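Local structure of putative hydrolase (Shewanella frigidimarina, 3LHO) at residues A58-Y72 against K82-I96. The protein probably acts as an iron(II)-dependent dioxygenase of the 2-oxoadipate dioxygenase/decarboxylase family. Sequence-based numbering, arbitrary orientation.
With GOL (glycerol), chain G.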
ATOM      1  N   ALA A  58      -8.594  -8.296   5.221  1.00 13.69           N
ATOM      2  CA  ALA A  58      -9.477  -7.332   5.887  1.00 15.93           C
ATOM      3  C   ALA A  58      -9.812  -7.707   7.340  1.00 20.25           C
ATOM      4  O   ALA A  58      -9.981  -6.813   8.184  1.00 16.45           O
ATOM      5  CB  ALA A  58     -10.777  -7.124   5.063  1.00 13.92           C
ATOM      6  N   LYS A  59      -9.844  -9.011   7.636  1.00 17.00           N
ATOM      7  CA  LYS A  59     -10.185  -9.487   8.983  1.00 20.60           C
ATOM      8  C   LYS A  59      -9.189  -8.997  10.029  1.00 19.58           C
ATOM      9  O   LYS A  59      -9.530  -8.866  11.210  1.00 19.95           O
ATOM     10  CB  LYS A  59     -10.284 -11.020   9.039  1.00 20.04           C
ATOM     11  CG  LYS A  59     -11.603 -11.588   8.572  1.00 27.41           C
ATOM     12  CD  LYS A  59     -12.690 -11.405   9.623  1.00 34.72           C
ATOM     13  CE  LYS A  59     -13.983 -12.059   9.162  1.00 39.41           C
ATOM     14  NZ  LYS A  59     -15.136 -11.612  10.010  1.00 46.91           N
ATOM     15  N   HIS A  60      -7.955  -8.743   9.607  1.00 16.91           N
ATOM     16  CA  HIS A  60      -6.938  -8.182  10.520  1.00 16.21           C
ATOM     17  C   HIS A  60      -7.324  -6.798  10.973  1.00 15.72           C
ATOM     18  O   HIS A  60      -6.849  -6.327  11.985  1.00 18.26           O
ATOM     19  CB  HIS A  60      -5.536  -8.222   9.897  1.00 13.76           C
ATOM     20  CG  HIS A  60      -5.020  -9.611   9.749  1.00 14.68           C
ATOM     21  ND1 HIS A  60      -4.139 -10.174  10.655  1.00 19.04           N
ATOM     22  CD2 HIS A  60      -5.326 -10.590   8.864  1.00 13.41           C
ATOM     23  CE1 HIS A  60      -3.924 -11.433  10.324  1.00 17.82           C
ATOM     24  NE2 HIS A  60      -4.633 -11.717   9.251  1.00 20.81           N
ATOM     25  N   PHE A  61      -8.215  -6.145  10.220  1.00 15.35           N
ATOM     26  CA  PHE A  61      -8.637  -4.792  10.571  1.00 13.48           C
ATOM     27  C   PHE A  61     -10.073  -4.756  11.138  1.00 13.69           C
ATOM     28  O   PHE A  61     -10.347  -4.032  12.112  1.00 15.20           O
ATOM     29  CB  PHE A  61      -8.483  -3.917   9.353  1.00 11.81           C
ATOM     30  CG  PHE A  61      -7.070  -3.832   8.834  1.00 12.91           C
ATOM     31  CD1 PHE A  61      -6.590  -4.743   7.904  1.00 14.33           C
ATOM     32  CD2 PHE A  61      -6.210  -2.870   9.325  1.00 11.41           C
ATOM     33  CE1 PHE A  61      -5.300  -4.675   7.439  1.00 15.17           C
ATOM     34  CE2 PHE A  61      -4.917  -2.774   8.879  1.00 11.33           C
ATOM     35  CZ  PHE A  61      -4.438  -3.674   7.947  1.00 15.15           C
ATOM     36  N   THR A  62     -10.991  -5.507  10.545  1.00 15.13           N
ATOM     37  CA  THR A  62     -12.381  -5.507  11.014  1.00 13.17           C
ATOM     38  C   THR A  62     -12.468  -6.120  12.408  1.00 17.33           C
ATOM     39  O   THR A  62     -13.331  -5.752  13.183  1.00 17.94           O
ATOM     40  CB  THR A  62     -13.320  -6.230  10.078  1.00 18.74           C
ATOM     41  OG1 THR A  62     -12.875  -7.588   9.924  1.00 16.85           O
ATOM     42  CG2 THR A  62     -13.396  -5.509   8.743  1.00 15.52           C
ATOM     43  N   SER A  63     -11.509  -6.965  12.762  1.00 16.86           N
ATOM     44  CA  SER A  63     -11.496  -7.551  14.090  1.00 18.41           C
ATOM     45  C   SER A  63     -11.141  -6.546  15.201  1.00 21.28           C
ATOM     46  O   SER A  63     -11.391  -6.825  16.367  1.00 22.60           O
ATOM     47  CB  SER A  63     -10.524  -8.709  14.095  1.00 17.49           C
ATOM     48  OG  SER A  63      -9.198  -8.212  14.014  1.00 23.63           O
ATOM     49  N   ILE A  64     -10.556  -5.395  14.856  1.00 20.94           N
ATOM     50  CA  ILE A  64     -10.175  -4.380  15.834  1.00 20.22           C
ATOM     51  C   ILE A  64     -10.884  -3.037  15.558  1.00 20.92           C
ATOM     52  O   ILE A  64     -10.354  -1.954  15.879  1.00 21.59           O
ATOM     53  CB  ILE A  64      -8.647  -4.176  15.877  1.00 21.26           C
ATOM     54  CG1 ILE A  64      -8.074  -3.826  14.476  1.00 21.84           C
ATOM     55  CG2 ILE A  64      -7.950  -5.440  16.428  1.00 25.91           C
ATOM     56  CD1 ILE A  64      -6.637  -3.479  14.494  1.00 23.77           C
ATOM     57  N   GLY A  65     -12.035  -3.099  14.897  1.00 20.15           N
ATOM     58  CA  GLY A  65     -12.905  -1.937  14.770  1.00 19.29           C
ATOM     59  C   GLY A  65     -13.088  -1.264  13.435  1.00 20.40           C
ATOM     60  O   GLY A  65     -13.926  -0.388  13.330  1.00 18.17           O
ATOM     61  N   TYR A  66     -12.330  -1.661  12.407  1.00 17.63           N
ATOM     62  CA  TYR A  66     -12.543  -1.085  11.086  1.00 15.19           C
ATOM     63  C   TYR A  66     -13.855  -1.518  10.502  1.00 15.46           C
ATOM     64  O   TYR A  66     -14.322  -2.640  10.696  1.00 16.01           O
ATOM     65  CB  TYR A  66     -11.365  -1.425  10.129  1.00 14.91           C
ATOM     66  CG  TYR A  66     -10.164  -0.535  10.315  1.00 15.04           C
ATOM     67  CD1 TYR A  66      -9.213  -0.757  11.334  1.00 13.58           C
ATOM     68  CD2 TYR A  66      -9.989   0.580   9.506  1.00 17.93           C
ATOM     69  CE1 TYR A  66      -8.097   0.142  11.495  1.00 16.21           C
ATOM     70  CE2 TYR A  66      -8.898   1.444   9.653  1.00 11.83           C
ATOM     71  CZ  TYR A  66      -7.969   1.246  10.658  1.00 14.63           C
ATOM     72  OH  TYR A  66      -6.934   2.179  10.746  1.00 14.01           O
ATOM     73  N   VAL A  67     -14.444  -0.636   9.724  1.00 16.85           N
ATOM     74  CA  VAL A  67     -15.735  -0.863   9.117  0.50 17.69           C
ATOM     75  C   VAL A  67     -15.597  -0.700   7.608  1.00 18.05           C
ATOM     76  O   VAL A  67     -14.957   0.241   7.153  1.00 17.41           O
ATOM     77  CB  VAL A  67     -16.763   0.148   9.643  0.50 19.27           C
ATOM     78  CG1 VAL A  67     -18.119  -0.028   8.927  0.50 13.73           C
ATOM     79  CG2 VAL A  67     -16.898   0.021  11.189  0.50 20.65           C
ATOM     80  N   ASP A  68     -16.192  -1.623   6.870  1.00 18.12           N
ATOM     81  CA  ASP A  68     -16.288  -1.578   5.431  1.00 19.28           C
ATOM     82  C   ASP A  68     -16.936  -0.269   4.995  1.00 18.45           C
ATOM     83  O   ASP A  68     -18.044   0.009   5.399  1.00 19.96           O
ATOM     84  CB  ASP A  68     -17.123  -2.794   4.996  1.00 22.10           C
ATOM     85  CG  ASP A  68     -17.215  -2.935   3.516  1.00 28.12           C
ATOM     86  OD1 ASP A  68     -16.665  -2.070   2.766  1.00 33.48           O
ATOM     87  OD2 ASP A  68     -17.831  -3.936   3.106  1.00 26.03           O
ATOM     88  N   SER A  69     -16.242   0.528   4.186  1.00 16.27           N
ATOM     89  CA  SER A  69     -16.633   1.898   3.887  1.00 18.61           C
ATOM     90  C   SER A  69     -16.627   2.260   2.401  1.00 20.64           C
ATOM     91  O   SER A  69     -16.953   3.384   2.071  1.00 22.29           O
ATOM     92  CB  SER A  69     -15.733   2.896   4.644  1.00 20.10           C
ATOM     93  OG  SER A  69     -15.860   2.738   6.059  1.00 23.06           O
ATOM     94  N   GLY A  70     -16.251   1.352   1.502  1.00 19.77           N
ATOM     95  CA  GLY A  70     -16.201   1.696   0.060  1.00 20.38           C
ATOM     96  C   GLY A  70     -15.760   0.515  -0.789  1.00 21.20           C
ATOM     97  O   GLY A  70     -14.887  -0.218  -0.364  1.00 17.87           O
ATOM     98  N   ASP A  71     -16.408   0.307  -1.942  1.00 18.89           N
ATOM     99  CA  ASP A  71     -16.118  -0.774  -2.906  1.00 20.40           C
ATOM    100  C   ASP A  71     -15.652  -0.133  -4.216  1.00 21.30           C
ATOM    101  O   ASP A  71     -16.213   0.870  -4.627  1.00 19.93           O
ATOM    102  CB  ASP A  71     -17.381  -1.608  -3.169  1.00 19.62           C
ATOM    103  CG  ASP A  71     -17.702  -2.583  -2.042  1.00 26.70           C
ATOM    104  OD1 ASP A  71     -16.963  -2.598  -1.027  1.00 21.35           O
ATOM    105  OD2 ASP A  71     -18.685  -3.335  -2.175  1.00 22.23           O
ATOM    106  N   TYR A  72     -14.613  -0.688  -4.831  1.00 19.84           N
ATOM    107  CA  TYR A  72     -14.018  -0.132  -6.054  1.00 21.86           C
ATOM    108  C   TYR A  72     -13.693  -1.244  -7.043  1.00 20.87           C
ATOM    109  O   TYR A  72     -13.304  -2.330  -6.661  1.00 17.29           O
ATOM    110  CB  TYR A  72     -12.701   0.578  -5.724  1.00 21.94           C
ATOM    111  CG  TYR A  72     -12.832   1.591  -4.616  1.00 24.67           C
ATOM    112  CD1 TYR A  72     -13.266   2.880  -4.881  1.00 24.13           C
ATOM    113  CD2 TYR A  72     -12.557   1.250  -3.306  1.00 18.33           C
ATOM    114  CE1 TYR A  72     -13.403   3.819  -3.845  1.00 31.25           C
ATOM    115  CE2 TYR A  72     -12.695   2.159  -2.270  1.00 20.13           C
ATOM    116  CZ  TYR A  72     -13.094   3.448  -2.545  1.00 22.83           C
ATOM    117  OH  TYR A  72     -13.249   4.343  -1.523  1.00 24.95           O
ATOM    118  N   LYS A  82     -11.479  -2.466  -1.719  1.00 15.28           N
ATOM    119  CA  LYS A  82     -12.380  -1.864  -0.723  1.00 16.43           C
ATOM    120  C   LYS A  82     -11.503  -1.004   0.193  1.00 18.02           C
ATOM    121  O   LYS A  82     -10.263  -1.262   0.313  1.00 15.90           O
ATOM    122  CB  LYS A  82     -13.062  -2.937   0.143  1.00 15.71           C
ATOM    123  CG  LYS A  82     -13.891  -4.045  -0.570  1.00 14.40           C
ATOM    124  CD  LYS A  82     -14.333  -5.189   0.412  1.00 16.68           C
ATOM    125  CE  LYS A  82     -15.424  -4.793   1.362  1.00 15.48           C
ATOM    126  NZ  LYS A  82     -16.733  -4.397   0.704  1.00 18.26           N
ATOM    127  N   HIS A  83     -12.134  -0.008   0.823  1.00 17.01           N
ATOM    128  CA  HIS A  83     -11.494   0.703   1.904  1.00 16.44           C
ATOM    129  C   HIS A  83     -12.320   0.589   3.169  1.00 16.33           C
ATOM    130  O   HIS A  83     -13.539   0.380   3.118  1.00 13.41           O
ATOM    131  CB  HIS A  83     -11.115   2.160   1.506  1.00 17.81           C
ATOM    132  CG  HIS A  83     -12.079   3.205   1.957  1.00 18.34           C
ATOM    133  ND1 HIS A  83     -13.084   3.704   1.146  1.00 14.63           N
ATOM    134  CD2 HIS A  83     -12.159   3.885   3.126  1.00 15.42           C
ATOM    135  CE1 HIS A  83     -13.761   4.625   1.826  1.00 18.76           C
ATOM    136  NE2 HIS A  83     -13.212   4.757   3.031  1.00 21.75           N
ATOM    137  N   PHE A  84     -11.586   0.655   4.299  1.00 14.33           N
ATOM    138  CA  PHE A  84     -12.101   0.505   5.648  1.00 14.98           C
ATOM    139  C   PHE A  84     -11.722   1.726   6.487  1.00 14.45           C
ATOM    140  O   PHE A  84     -10.623   2.276   6.333  1.00 14.96           O
ATOM    141  CB  PHE A  84     -11.557  -0.788   6.307  1.00 17.73           C
ATOM    142  CG  PHE A  84     -11.817  -2.027   5.499  1.00 16.82           C
ATOM    143  CD1 PHE A  84     -11.003  -2.326   4.393  1.00 16.98           C
ATOM    144  CD2 PHE A  84     -12.877  -2.856   5.793  1.00 16.31           C
ATOM    145  CE1 PHE A  84     -11.256  -3.426   3.607  1.00 16.83           C
ATOM    146  CE2 PHE A  84     -13.148  -3.989   5.012  1.00 15.69           C
ATOM    147  CZ  PHE A  84     -12.320  -4.277   3.913  1.00 13.76           C
ATOM    148  N   GLU A  85     -12.644   2.114   7.379  1.00 16.70           N
ATOM    149  CA  GLU A  85     -12.502   3.256   8.269  1.00 16.16           C
ATOM    150  C   GLU A  85     -12.682   2.850   9.737  1.00 17.71           C
ATOM    151  O   GLU A  85     -13.480   1.939  10.046  1.00 16.66           O
ATOM    152  CB  GLU A  85     -13.548   4.309   7.931  1.00 18.47           C
ATOM    153  CG  GLU A  85     -13.306   4.943   6.564  1.00 17.13           C
ATOM    154  CD  GLU A  85     -14.371   5.942   6.160  1.00 25.52           C
ATOM    155  OE1 GLU A  85     -15.232   6.295   7.004  1.00 26.21           O
ATOM    156  OE2 GLU A  85     -14.342   6.354   4.971  1.00 25.23           O
ATOM    157  N   HIS A  86     -11.891   3.490  10.605  1.00 17.83           N
ATOM    158  CA  HIS A  86     -11.892   3.229  12.046  1.00 19.14           C
ATOM    159  C   HIS A  86     -12.652   4.396  12.735  1.00 20.48           C
ATOM    160  O   HIS A  86     -12.673   5.526  12.201  1.00 19.46           O
ATOM    161  CB  HIS A  86     -10.457   3.116  12.549  1.00 20.09           C
ATOM    162  CG  HIS A  86     -10.333   2.627  13.951  1.00 18.00           C
ATOM    163  ND1 HIS A  86     -10.435   3.462  15.040  1.00 17.98           N
ATOM    164  CD2 HIS A  86     -10.103   1.385  14.446  1.00 29.60           C
ATOM    165  CE1 HIS A  86     -10.265   2.760  16.152  1.00 24.58           C
ATOM    166  NE2 HIS A  86     -10.062   1.492  15.820  1.00 24.57           N
ATOM    167  N   PRO A  87     -13.329   4.115  13.868  1.00 20.31           N
ATOM    168  CA  PRO A  87     -14.071   5.213  14.554  1.00 18.90           C
ATOM    169  C   PRO A  87     -13.181   6.373  15.049  1.00 19.37           C
ATOM    170  O   PRO A  87     -13.661   7.503  15.196  1.00 18.03           O
ATOM    171  CB  PRO A  87     -14.773   4.511  15.727  1.00 22.30           C
ATOM    172  CG  PRO A  87     -14.264   3.085  15.757  1.00 25.25           C
ATOM    173  CD  PRO A  87     -13.690   2.778  14.401  1.00 19.01           C
ATOM    174  N   ASP A  88     -11.908   6.084  15.315  1.00 17.01           N
ATOM    175  CA  ASP A  88     -10.913   7.104  15.653  1.00 17.99           C
ATOM    176  C   ASP A  88     -10.311   7.736  14.382  1.00 20.24           C
ATOM    177  O   ASP A  88      -9.574   7.065  13.614  1.00 15.93           O
ATOM    178  CB  ASP A  88      -9.822   6.449  16.479  1.00 18.74           C
ATOM    179  CG  ASP A  88      -8.726   7.412  16.931  1.00 23.15           C
ATOM    180  OD1 ASP A  88      -8.716   8.595  16.566  1.00 21.76           O
ATOM    181  OD2 ASP A  88      -7.833   6.927  17.628  1.00 30.63           O
ATOM    182  N   PRO A  89     -10.591   9.030  14.160  1.00 20.25           N
ATOM    183  CA  PRO A  89     -10.095   9.704  12.940  1.00 20.18           C
ATOM    184  C   PRO A  89      -8.580   9.830  12.844  1.00 18.22           C
ATOM    185  O   PRO A  89      -8.077  10.059  11.762  1.00 22.14           O
ATOM    186  CB  PRO A  89     -10.744  11.089  13.017  1.00 22.15           C
ATOM    187  CG  PRO A  89     -10.844  11.341  14.470  1.00 21.68           C
ATOM    188  CD  PRO A  89     -11.251   9.997  15.065  1.00 22.01           C
ATOM    189  N   LYS A  90      -7.835   9.643  13.940  1.00 17.02           N
ATOM    190  CA  LYS A  90      -6.371   9.601  13.862  1.00 20.10           C
ATOM    191  C   LYS A  90      -5.842   8.361  13.118  1.00 18.32           C
ATOM    192  O   LYS A  90      -4.697   8.351  12.691  1.00 22.98           O
ATOM    193  CB  LYS A  90      -5.740   9.589  15.253  1.00 18.79           C
ATOM    194  CG  LYS A  90      -5.939  10.884  16.048  1.00 35.29           C
ATOM    195  CD  LYS A  90      -5.038  10.905  17.294  1.00 42.78           C
ATOM    196  CE  LYS A  90      -5.290  12.131  18.187  1.00 55.53           C
ATOM    197  NZ  LYS A  90      -6.514  12.007  19.049  1.00 56.05           N
ATOM    198  N   GLN A  91      -6.657   7.306  13.042  1.00 14.80           N
ATOM    199  CA  GLN A  91      -6.213   6.061  12.464  1.00 17.03           C
ATOM    200  C   GLN A  91      -6.329   6.139  10.950  1.00 15.78           C
ATOM    201  O   GLN A  91      -7.208   6.804  10.413  1.00 18.12           O
ATOM    202  CB  GLN A  91      -6.977   4.863  13.055  1.00 13.58           C
ATOM    203  CG  GLN A  91      -6.797   4.660  14.576  1.00 18.92           C
ATOM    204  CD  GLN A  91      -5.374   4.403  14.966  1.00 21.68           C
ATOM    205  OE1 GLN A  91      -4.555   3.963  14.158  1.00 22.52           O
ATOM    206  NE2 GLN A  91      -5.059   4.688  16.206  1.00 24.22           N
ATOM    207  N   PRO A  92      -5.389   5.505  10.247  1.00 15.55           N
ATOM    208  CA  PRO A  92      -5.449   5.569   8.815  1.00 15.79           C
ATOM    209  C   PRO A  92      -6.653   4.830   8.221  1.00 15.15           C
ATOM    210  O   PRO A  92      -7.106   3.826   8.771  1.00 16.49           O
ATOM    211  CB  PRO A  92      -4.131   4.887   8.397  1.00 15.39           C
ATOM    212  CG  PRO A  92      -3.704   4.088   9.551  1.00 22.91           C
ATOM    213  CD  PRO A  92      -4.179   4.827  10.740  1.00 15.61           C
ATOM    214  N   LYS A  93      -7.147   5.269   7.073  1.00 15.94           N
ATOM    215  CA  LYS A  93      -7.949   4.412   6.280  1.00 16.55           C
ATOM    216  C   LYS A  93      -7.094   3.263   5.772  1.00 14.51           C
ATOM    217  O   LYS A  93      -5.910   3.409   5.576  1.00 16.04           O
ATOM    218  CB  LYS A  93      -8.544   5.150   5.046  1.00 14.77           C
ATOM    219  CG  LYS A  93      -9.399   6.347   5.392  1.00 18.89           C
ATOM    220  CD  LYS A  93      -9.878   6.995   4.098  1.00 23.81           C
ATOM    221  CE  LYS A  93     -10.309   8.407   4.297  1.00 37.52           C
ATOM    222  NZ  LYS A  93      -9.097   9.257   4.484  1.00 42.07           N
ATOM    223  N   VAL A  94      -7.742   2.140   5.505  1.00 16.39           N
ATOM    224  CA  VAL A  94      -7.113   0.938   5.023  1.00 15.16           C
ATOM    225  C   VAL A  94      -7.699   0.566   3.655  1.00 18.85           C
ATOM    226  O   VAL A  94      -8.883   0.313   3.498  1.00 18.15           O
ATOM    227  CB  VAL A  94      -7.243  -0.217   6.052  1.00 16.80           C
ATOM    228  CG1 VAL A  94      -6.704  -1.538   5.434  1.00 12.24           C
ATOM    229  CG2 VAL A  94      -6.538   0.183   7.353  1.00 17.36           C
ATOM    230  N   PHE A  95      -6.836   0.614   2.661  1.00 17.28           N
ATOM    231  CA  PHE A  95      -7.193   0.317   1.305  1.00 19.81           C
ATOM    232  C   PHE A  95      -6.607  -1.063   0.967  1.00 19.15           C
ATOM    233  O   PHE A  95      -5.373  -1.269   1.097  1.00 15.46           O
ATOM    234  CB  PHE A  95      -6.586   1.365   0.400  1.00 19.37           C
ATOM    235  CG  PHE A  95      -7.006   1.239  -1.027  1.00 23.84           C
ATOM    236  CD1 PHE A  95      -8.232   1.736  -1.464  1.00 26.70           C
ATOM    237  CD2 PHE A  95      -6.149   0.599  -1.945  1.00 34.68           C
ATOM    238  CE1 PHE A  95      -8.630   1.604  -2.823  1.00 21.50           C
ATOM    239  CE2 PHE A  95      -6.505   0.460  -3.278  1.00 19.26           C
ATOM    240  CZ  PHE A  95      -7.767   0.971  -3.733  1.00 22.42           C
ATOM    241  N   ILE A  96      -7.482  -1.990   0.568  1.00 16.49           N
ATOM    242  CA  ILE A  96      -7.066  -3.375   0.260  1.00 17.55           C
ATOM    243  C   ILE A  96      -7.575  -3.734  -1.117  1.00 18.80           C
ATOM    244  O   ILE A  96      -8.772  -3.631  -1.428  1.00 18.58           O
ATOM    245  CB  ILE A  96      -7.483  -4.427   1.317  1.00 15.96           C
ATOM    246  CG1 ILE A  96      -7.176  -3.998   2.750  1.00 16.03           C
ATOM    247  CG2 ILE A  96      -6.831  -5.808   0.968  1.00 12.56           C
ATOM    248  CD1 ILE A  96      -7.695  -5.038   3.835  1.00 13.20           C
TER
HETATM  249  C1  GOL G 272     -13.243  -1.406  18.695  1.00 60.74           C
HETATM  250  O1  GOL G 272     -14.386  -0.669  18.286  1.00 60.86           O
HETATM  251  C2  GOL G 272     -12.164  -0.434  19.177  1.00 59.86           C
HETATM  252  O2  GOL G 272     -12.325   0.772  18.459  1.00 50.34           O
HETATM  253  C3  GOL G 272     -10.737  -1.035  19.107  1.00 61.03           C
HETATM  254  O3  GOL G 272      -9.834  -0.384  18.208  1.00 53.04           O
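Tyr-66 packs its ring against His-86 and reaches Pro-92 with its hydroxyl, spanning the loop that joins strands 79-85 and 93-99. One face of its ring takes the CB of His-86, and the imidazole edge also turns toward that face, with planes at 62°, an edge-to-face pair. At the far end Tyr-66 OH donates to Pro-92 O over 2.6 Å, in the carbonyl plane, which ties the ring to the loop. Val-94 divides its branches: CG1 sits over the centre of the Phe-61 ring, 4° off the normal, a CH-pi contact, while CG2 reaches Tyr-66 CE2 at 3.5 Å. Phe-84 CZ meets Ala-58 CB at 3.4 Å.

Lys-82, bent at chi3 and chi4, brings NZ between two carboxylates. Asp-71 OD1 receives it on the syn lone pair at 2.5 Å; Asp-68 OD2 is met at 2.7 Å, also syn but out of the carboxylate plane. Asp-68 reaches it with CG anti to the backbone N (chi1 -175°). Two acids around one ammonium would be expected to stabilise its charge.

On the other face of the hairpin, His-83 is held at both ring nitrogens: NE2 donates to Glu-85 OE2, nearly in the ring plane, and ND1 is hydrogen-bonded to Tyr-72 OH at 2.7 Å, where either could be the donor. Ser-69 CB lies over the imidazole face. Ser-69 and Gly-70 both oppose His-83, a classic beta bulge within the antiparallel ladder, where Val-67 N bonds to Glu-85 O at 2.8 Å.

The contact thus packs helix 54-62, through Ala-58 and Phe-61, against strands 79-85 and 93-99, and pairs strand 67-74 with strand 79-85 as the hairpin at one margin of the mixed sheet. Phe-61 and Tyr-66 also touch helix 6-20, at Leu-9 and Phe-10, and strand 93-99 continues the sheet into strand 39-47, which carries the nickel ligand His-41.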